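Local coordinates for protein prolyl-ACP dehydrogenase (Oscillatoria sp., PDB 4IRN) that probably uses FAD to oxidise a prolyl group carried on an acyl carrier protein, a step in the biosynthesis of the cyanotoxin anatoxin-a, at residues L99-T104 / M342-Q347; G87-A92 / H127-E132. All blocks are in the same frame, centred on the assembly; numbering follows the deposited sequence.

Contact 1. Residues L99-T104 / M342-Q347; sequences LDILTT and MKENKQ
Glu344 supplies the polar link of this contact: its OE1 accepts a hydrogen bond from the backbone N of Ile101 at 2.9 Å, nearly straight at 163°, with the N-H arriving from above the carboxylate plane. The first turn of a helix has amide hydrogens with no preceding carbonyls to use, and a glutamate is long enough to reach one from another helix. CG stands anti to the backbone N (chi1 178°) and the chain then bends at chi2, which lays the carboxylate beside CB of Asp100.

Asp100 is the N-cap of the same helix. Its OD2 takes the N-H of Thr103 at 3.2 Å, while OD1 accepts a hydrogen bond from OG1 of Thr103. The two carboxylates come within 4.8 Å, Asp100 OD2 to Glu344 OE1; both lie at the N-terminal end of helix 101-114, whose partial positive charge would be expected to ease their repulsion.

Apolar packing accompanies these bonds. Ile101, branched at CB, lays CG1 3.9 Å from CA of Glu344, and its CB meets CB of Glu344. Helix 316-344 ends here in a Schellman motif, with Lys346 at positive phi.

The contact thus joins the start of helix 101-114 to the end of helix 316-344. Helix 268-282 lies against both: Trp278 and Phe282 touch Ile101, and Glu277 forms a salt bridge with Lys343.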
ATOM      1  N   LEU A  99     -26.522  29.664  -5.640  1.00 15.84           N
ATOM      2  CA  LEU A  99     -26.724  28.267  -6.038  1.00 15.69           C
ATOM      3  C   LEU A  99     -26.763  27.382  -4.829  1.00 20.40           C
ATOM      4  O   LEU A  99     -26.208  27.705  -3.791  1.00 20.95           O
ATOM      5  CB  LEU A  99     -25.615  27.716  -6.970  1.00 15.72           C
ATOM      6  CG  LEU A  99     -25.300  28.396  -8.290  1.00 20.78           C
ATOM      7  CD1 LEU A  99     -24.259  27.613  -9.027  1.00 20.64           C
ATOM      8  CD2 LEU A  99     -26.538  28.510  -9.150  1.00 24.86           C
ATOM      9  N   ASP A 100     -27.387  26.232  -4.976  1.00 17.44           N
ATOM     10  CA  ASP A 100     -27.367  25.245  -3.916  1.00 17.96           C
ATOM     11  C   ASP A 100     -25.979  24.582  -3.942  1.00 24.56           C
ATOM     12  O   ASP A 100     -25.325  24.567  -4.993  1.00 24.12           O
ATOM     13  CB  ASP A 100     -28.504  24.226  -4.053  1.00 20.01           C
ATOM     14  CG  ASP A 100     -28.429  23.358  -5.282  1.00 34.21           C
ATOM     15  OD1 ASP A 100     -28.894  23.810  -6.361  1.00 34.24           O
ATOM     16  OD2 ASP A 100     -27.923  22.217  -5.168  1.00 42.56           O
ATOM     17  N   ILE A 101     -25.512  24.100  -2.781  1.00 22.78           N
ATOM     18  CA  ILE A 101     -24.186  23.497  -2.593  1.00 22.48           C
ATOM     19  C   ILE A 101     -23.891  22.355  -3.559  1.00 25.97           C
ATOM     20  O   ILE A 101     -22.812  22.341  -4.159  1.00 25.68           O
ATOM     21  CB  ILE A 101     -23.926  23.100  -1.115  1.00 25.47           C
ATOM     22  CG1 ILE A 101     -24.300  24.233  -0.119  1.00 25.58           C
ATOM     23  CG2 ILE A 101     -22.494  22.625  -0.909  1.00 25.59           C
ATOM     24  CD1 ILE A 101     -23.650  25.642  -0.316  1.00 25.77           C
ATOM     25  N   LEU A 102     -24.846  21.415  -3.726  1.00 21.72           N
ATOM     26  CA  LEU A 102     -24.682  20.280  -4.644  1.00 20.92           C
ATOM     27  C   LEU A 102     -24.415  20.718  -6.093  1.00 24.19           C
ATOM     28  O   LEU A 102     -23.546  20.139  -6.746  1.00 24.86           O
ATOM     29  CB  LEU A 102     -25.850  19.293  -4.542  1.00 20.52           C
ATOM     30  CG  LEU A 102     -25.788  18.363  -3.323  1.00 24.54           C
ATOM     31  CD1 LEU A 102     -27.182  18.037  -2.798  1.00 24.58           C
ATOM     32  CD2 LEU A 102     -24.961  17.096  -3.611  1.00 24.46           C
ATOM     33  N   THR A 103     -25.096  21.790  -6.554  1.00 19.39           N
ATOM     34  CA  THR A 103     -24.901  22.376  -7.881  1.00 18.88           C
ATOM     35  C   THR A 103     -23.537  23.068  -7.924  1.00 21.50           C
ATOM     36  O   THR A 103     -22.821  22.920  -8.913  1.00 21.83           O
ATOM     37  CB  THR A 103     -26.066  23.315  -8.246  1.00 28.19           C
ATOM     38  OG1 THR A 103     -27.293  22.593  -8.145  1.00 28.71           O
ATOM     39  CG2 THR A 103     -25.939  23.899  -9.657  1.00 25.67           C
ATOM     40  N   THR A 104     -23.181  23.809  -6.849  1.00 16.41           N
ATOM     41  CA  THR A 104     -21.906  24.528  -6.706  1.00 15.37           C
ATOM     42  C   THR A 104     -20.724  23.543  -6.824  1.00 19.49           C
ATOM     43  O   THR A 104     -19.805  23.805  -7.599  1.00 19.20           O
ATOM     44  CB  THR A 104     -21.887  25.353  -5.397  1.00 15.76           C
ATOM     45  OG1 THR A 104     -23.094  26.100  -5.269  1.00 11.62           O
ATOM     46  CG2 THR A 104     -20.702  26.294  -5.305  1.00 14.39           C
ATOM     47  N   MET A 342     -24.831  17.454   2.982  1.00 26.39           N
ATOM     48  CA  MET A 342     -24.887  17.793   4.404  1.00 26.16           C
ATOM     49  C   MET A 342     -24.892  19.293   4.666  1.00 29.70           C
ATOM     50  O   MET A 342     -25.720  19.767   5.447  1.00 28.97           O
ATOM     51  CB  MET A 342     -23.730  17.135   5.151  1.00 28.69           C
ATOM     52  CG  MET A 342     -23.907  15.654   5.341  1.00 32.32           C
ATOM     53  SD  MET A 342     -22.654  15.022   6.461  1.00 36.19           S
ATOM     54  CE  MET A 342     -23.412  15.416   8.031  1.00 33.13           C
ATOM     55  N   LYS A 343     -23.974  20.044   4.004  1.00 27.34           N
ATOM     56  CA  LYS A 343     -23.877  21.499   4.127  1.00 26.64           C
ATOM     57  C   LYS A 343     -25.094  22.219   3.533  1.00 31.25           C
ATOM     58  O   LYS A 343     -25.491  23.267   4.052  1.00 31.46           O
ATOM     59  CB  LYS A 343     -22.552  22.037   3.563  1.00 27.64           C
ATOM     60  CG  LYS A 343     -21.412  22.090   4.587  1.00 34.04           C
ATOM     61  CD  LYS A 343     -21.765  22.887   5.850  1.00 44.66           C
ATOM     62  CE  LYS A 343     -20.551  23.451   6.525  1.00 58.30           C
ATOM     63  NZ  LYS A 343     -20.920  24.352   7.650  1.00 70.01           N
ATOM     64  N   GLU A 344     -25.707  21.630   2.483  1.00 26.71           N
ATOM     65  CA  GLU A 344     -26.920  22.147   1.852  1.00 26.22           C
ATOM     66  C   GLU A 344     -28.077  22.000   2.843  1.00 31.09           C
ATOM     67  O   GLU A 344     -28.857  22.937   3.003  1.00 30.45           O
ATOM     68  CB  GLU A 344     -27.196  21.416   0.516  1.00 27.14           C
ATOM     69  CG  GLU A 344     -28.458  21.824  -0.241  1.00 34.26           C
ATOM     70  CD  GLU A 344     -28.654  23.272  -0.651  1.00 54.90           C
ATOM     71  OE1 GLU A 344     -27.655  24.018  -0.768  1.00 43.71           O
ATOM     72  OE2 GLU A 344     -29.820  23.645  -0.919  1.00 52.21           O
ATOM     73  N   ASN A 345     -28.131  20.852   3.554  1.00 28.76           N
ATOM     74  CA  ASN A 345     -29.149  20.540   4.561  1.00 28.90           C
ATOM     75  C   ASN A 345     -28.776  21.096   5.959  1.00 33.58           C
ATOM     76  O   ASN A 345     -29.242  20.582   6.984  1.00 33.44           O
ATOM     77  CB  ASN A 345     -29.456  19.032   4.569  1.00 29.04           C
ATOM     78  CG  ASN A 345     -30.178  18.557   3.322  1.00 54.71           C
ATOM     79  OD1 ASN A 345     -31.404  18.444   3.290  1.00 50.45           O
ATOM     80  ND2 ASN A 345     -29.439  18.278   2.257  1.00 46.45           N
ATOM     81  N   LYS A 346     -27.932  22.158   5.974  1.00 29.88           N
ATOM     82  CA  LYS A 346     -27.464  22.927   7.139  1.00 29.61           C
ATOM     83  C   LYS A 346     -26.975  22.093   8.341  1.00 31.80           C
ATOM     84  O   LYS A 346     -27.232  22.447   9.495  1.00 30.70           O
ATOM     85  CB  LYS A 346     -28.516  23.989   7.553  1.00 32.73           C
ATOM     86  CG  LYS A 346     -29.064  24.847   6.405  1.00 45.20           C
ATOM     87  CD  LYS A 346     -28.307  26.153   6.210  1.00 53.21           C
ATOM     88  CE  LYS A 346     -28.912  27.013   5.132  1.00 68.33           C
ATOM     89  NZ  LYS A 346     -28.382  28.401   5.189  1.00 79.30           N
ATOM     90  N   GLN A 347     -26.251  20.995   8.057  1.00 28.24           N
ATOM     91  CA  GLN A 347     -25.683  20.095   9.071  1.00 27.53           C
ATOM     92  C   GLN A 347     -24.206  20.370   9.313  1.00 31.10           C
ATOM     93  O   GLN A 347     -23.509  20.862   8.413  1.00 30.67           O
ATOM     94  CB  GLN A 347     -25.885  18.625   8.673  1.00 28.55           C
ATOM     95  CG  GLN A 347     -27.335  18.158   8.724  1.00 44.69           C
ATOM     96  CD  GLN A 347     -27.441  16.699   8.383  1.00 71.13           C
ATOM     97  OE1 GLN A 347     -27.284  16.295   7.226  1.00 65.51           O
ATOM     98  NE2 GLN A 347     -27.715  15.875   9.387  1.00 69.79           N
TER

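Contact 2. Residues G87-A92 / H127-E132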
ATOM      1  N   GLY A  87     -19.521  34.230  -6.670  1.00 16.59           N
ATOM      2  CA  GLY A  87     -20.867  34.402  -6.142  1.00 15.89           C
ATOM      3  C   GLY A  87     -21.710  33.144  -6.045  1.00 20.69           C
ATOM      4  O   GLY A  87     -22.818  33.211  -5.504  1.00 20.62           O
ATOM      5  N   TRP A  88     -21.209  31.989  -6.569  1.00 16.97           N
ATOM      6  CA  TRP A  88     -21.932  30.704  -6.572  1.00 17.10           C
ATOM      7  C   TRP A  88     -22.604  30.314  -5.241  1.00 21.06           C
ATOM      8  O   TRP A  88     -23.806  30.066  -5.267  1.00 21.06           O
ATOM      9  CB  TRP A  88     -21.095  29.544  -7.160  1.00 16.06           C
ATOM     10  CG  TRP A  88     -20.914  29.548  -8.651  1.00 16.91           C
ATOM     11  CD1 TRP A  88     -21.604  30.291  -9.562  1.00 19.96           C
ATOM     12  CD2 TRP A  88     -20.031  28.709  -9.404  1.00 16.71           C
ATOM     13  NE1 TRP A  88     -21.177  29.997 -10.833  1.00 19.56           N
ATOM     14  CE2 TRP A  88     -20.214  29.023 -10.767  1.00 20.90           C
ATOM     15  CE3 TRP A  88     -19.086  27.725  -9.058  1.00 18.11           C
ATOM     16  CZ2 TRP A  88     -19.487  28.391 -11.788  1.00 20.29           C
ATOM     17  CZ3 TRP A  88     -18.368  27.100 -10.069  1.00 19.60           C
ATOM     18  CH2 TRP A  88     -18.568  27.437 -11.414  1.00 20.29           C
ATOM     19  N   PRO A  89     -21.915  30.297  -4.066  1.00 16.94           N
ATOM     20  CA  PRO A  89     -22.624  29.955  -2.823  1.00 16.16           C
ATOM     21  C   PRO A  89     -23.205  31.177  -2.086  1.00 19.36           C
ATOM     22  O   PRO A  89     -23.782  31.025  -1.012  1.00 18.94           O
ATOM     23  CB  PRO A  89     -21.535  29.264  -1.997  1.00 17.70           C
ATOM     24  CG  PRO A  89     -20.247  29.817  -2.498  1.00 21.95           C
ATOM     25  CD  PRO A  89     -20.480  30.531  -3.796  1.00 17.96           C
ATOM     26  N   ILE A  90     -23.023  32.386  -2.645  1.00 16.25           N
ATOM     27  CA  ILE A  90     -23.451  33.667  -2.059  1.00 16.34           C
ATOM     28  C   ILE A  90     -24.888  34.023  -2.466  1.00 21.12           C
ATOM     29  O   ILE A  90     -25.209  33.938  -3.661  1.00 20.79           O
ATOM     30  CB  ILE A  90     -22.451  34.818  -2.426  1.00 19.34           C
ATOM     31  CG1 ILE A  90     -20.955  34.383  -2.333  1.00 19.70           C
ATOM     32  CG2 ILE A  90     -22.722  36.117  -1.651  1.00 20.29           C
ATOM     33  CD1 ILE A  90     -20.426  33.856  -0.951  1.00 23.06           C
ATOM     34  N   PRO A  91     -25.757  34.449  -1.508  1.00 17.28           N
ATOM     35  CA  PRO A  91     -27.125  34.845  -1.897  1.00 16.94           C
ATOM     36  C   PRO A  91     -27.124  36.071  -2.806  1.00 20.42           C
ATOM     37  O   PRO A  91     -26.244  36.923  -2.704  1.00 19.10           O
ATOM     38  CB  PRO A  91     -27.847  35.099  -0.569  1.00 18.63           C
ATOM     39  CG  PRO A  91     -26.819  35.059   0.480  1.00 22.76           C
ATOM     40  CD  PRO A  91     -25.524  34.596  -0.058  1.00 18.35           C
ATOM     41  N   ALA A  92     -28.094  36.121  -3.728  1.00 18.00           N
ATOM     42  CA  ALA A  92     -28.273  37.176  -4.724  1.00 17.67           C
ATOM     43  C   ALA A  92     -28.394  38.589  -4.125  1.00 22.42           C
ATOM     44  O   ALA A  92     -28.058  39.555  -4.802  1.00 22.13           O
ATOM     45  CB  ALA A  92     -29.463  36.858  -5.611  1.00 18.36           C
ATOM     46  N   HIS A 127     -10.491  32.138  -1.423  1.00 15.07           N
ATOM     47  CA  HIS A 127     -11.275  33.370  -1.376  1.00 14.08           C
ATOM     48  C   HIS A 127     -12.757  33.078  -1.051  1.00 15.82           C
ATOM     49  O   HIS A 127     -13.325  33.727  -0.175  1.00 15.37           O
ATOM     50  CB  HIS A 127     -11.110  34.122  -2.709  1.00 15.10           C
ATOM     51  CG  HIS A 127     -12.027  35.297  -2.909  1.00 18.65           C
ATOM     52  ND1 HIS A 127     -11.636  36.579  -2.585  1.00 20.36           N
ATOM     53  CD2 HIS A 127     -13.278  35.341  -3.427  1.00 20.03           C
ATOM     54  CE1 HIS A 127     -12.661  37.352  -2.898  1.00 19.30           C
ATOM     55  NE2 HIS A 127     -13.670  36.650  -3.408  1.00 19.46           N
ATOM     56  N   ILE A 128     -13.362  32.088  -1.725  1.00 11.06           N
ATOM     57  CA  ILE A 128     -14.758  31.699  -1.512  1.00 10.78           C
ATOM     58  C   ILE A 128     -15.033  31.044  -0.153  1.00 14.74           C
ATOM     59  O   ILE A 128     -15.830  31.555   0.629  1.00 13.54           O
ATOM     60  CB  ILE A 128     -15.284  30.810  -2.674  1.00 13.45           C
ATOM     61  CG1 ILE A 128     -15.238  31.557  -4.015  1.00 13.70           C
ATOM     62  CG2 ILE A 128     -16.702  30.326  -2.400  1.00 13.53           C
ATOM     63  CD1 ILE A 128     -15.053  30.642  -5.242  1.00 17.15           C
ATOM     64  N   TRP A 129     -14.394  29.889   0.096  1.00 12.84           N
ATOM     65  CA  TRP A 129     -14.615  29.063   1.286  1.00 12.28           C
ATOM     66  C   TRP A 129     -14.003  29.524   2.595  1.00 17.46           C
ATOM     67  O   TRP A 129     -14.645  29.352   3.635  1.00 17.71           O
ATOM     68  CB  TRP A 129     -14.338  27.576   1.013  1.00 10.46           C
ATOM     69  CG  TRP A 129     -14.923  27.082  -0.282  1.00 11.21           C
ATOM     70  CD1 TRP A 129     -14.240  26.754  -1.413  1.00 13.93           C
ATOM     71  CD2 TRP A 129     -16.314  26.944  -0.600  1.00 11.15           C
ATOM     72  NE1 TRP A 129     -15.114  26.388  -2.406  1.00 13.39           N
ATOM     73  CE2 TRP A 129     -16.396  26.505  -1.938  1.00 14.95           C
ATOM     74  CE3 TRP A 129     -17.508  27.129   0.124  1.00 12.56           C
ATOM     75  CZ2 TRP A 129     -17.623  26.244  -2.568  1.00 14.42           C
ATOM     76  CZ3 TRP A 129     -18.723  26.887  -0.505  1.00 13.92           C
ATOM     77  CH2 TRP A 129     -18.773  26.453  -1.837  1.00 14.51           C
ATOM     78  N   ALA A 130     -12.784  30.094   2.570  1.00 13.91           N
ATOM     79  CA  ALA A 130     -12.118  30.534   3.797  1.00 14.38           C
ATOM     80  C   ALA A 130     -12.341  32.007   4.165  1.00 22.57           C
ATOM     81  O   ALA A 130     -11.974  32.415   5.275  1.00 23.54           O
ATOM     82  CB  ALA A 130     -10.633  30.214   3.740  1.00 15.02           C
ATOM     83  N   CYS A 131     -12.935  32.801   3.251  1.00 20.64           N
ATOM     84  CA  CYS A 131     -13.158  34.221   3.484  1.00 20.87           C
ATOM     85  C   CYS A 131     -14.615  34.652   3.343  1.00 24.21           C
ATOM     86  O   CYS A 131     -15.162  35.205   4.299  1.00 25.12           O
ATOM     87  CB  CYS A 131     -12.236  35.057   2.607  1.00 21.60           C
ATOM     88  SG  CYS A 131     -10.491  34.599   2.725  1.00 25.62           S
ATOM     89  N   GLU A 132     -15.235  34.422   2.164  1.00 17.83           N
ATOM     90  CA  GLU A 132     -16.631  34.804   1.910  1.00 16.28           C
ATOM     91  C   GLU A 132     -17.615  34.051   2.805  1.00 18.36           C
ATOM     92  O   GLU A 132     -18.530  34.676   3.347  1.00 18.48           O
ATOM     93  CB  GLU A 132     -17.020  34.619   0.432  1.00 17.26           C
ATOM     94  CG  GLU A 132     -16.366  35.573  -0.557  1.00 21.58           C
ATOM     95  CD  GLU A 132     -16.822  35.421  -1.996  1.00 21.76           C
ATOM     96  OE1 GLU A 132     -17.322  34.336  -2.357  1.00  5.62           O
ATOM     97  OE2 GLU A 132     -16.649  36.377  -2.779  1.00 18.73           O
TER
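Pro89 packs its ring against two neighbouring side chains of helix 118-138, Ile128 and Trp129. From the backbone outward, CB lies 3.9 Å from CH2 of Trp129, at the far end of the indole. CG makes the nearest approaches of this ring: 3.6 Å to CG2 of Ile128 and 3.7 Å to CH2 of Trp129, reaching the indole obliquely. CD, back toward the proline nitrogen, turns to the same methyl of Ile128 at 4.0 Å. A compact, rigid ring suits this place, and the type I turn from Gly87 to Ile90 is closed by Ile90 N to Gly87 O, a bond that does not call on an N-H of Pro89.

Ile128 does double duty. Its CG2, anti to the backbone N, also sits 3.8 Å above the centre of one face of Trp129, so neighbouring residues of the helix form the surface that Pro89 meets. The indole NE1 is hydrogen-bonded to Asn125 OD1, one turn earlier, which helps to fix the ring's rotation.

Next along the loop, Ile90 crosses Glu132 at about a right angle, with CD1 against both OE1 and CB of the glutamate, the latter at 3.8 Å. Glu132 closes a wider, pi-type turn of the helix, its N bonded to His127 O.

No hydrogen bond spans the contact: it is held by apolar packing, with the buried carboxylate of Glu132 at its border, where OE1 faces CD1 of Ile90 and OE2 takes a weak hydrogen bond from His127 NE2.

How the contacts relate
Contacts 1 and 2 lie about 12 Å apart, centre to centre, and meet directly. Leu99 N probably donates to Trp88 O at 2.8 Å, tying the residue before the N-cap of helix 101-114 to the turn at 87-90. CG2 of Thr104 then packs on CB of Trp88 at 3.8 Å and on CH2 of Trp129 at 4.0 Å, and Phe282 touches both Ile101 and Trp129. Contact 1 connects the N-terminal and C-terminal helical regions, whereas contact 2 stays within the N-terminal one. It is also contact 2 that approaches the cofactor: the side chain of Trp129 is about 11 Å from a bound FAD and about 9 Å from that of the FAD-binding His160, close to the flavin site but not in contact with it.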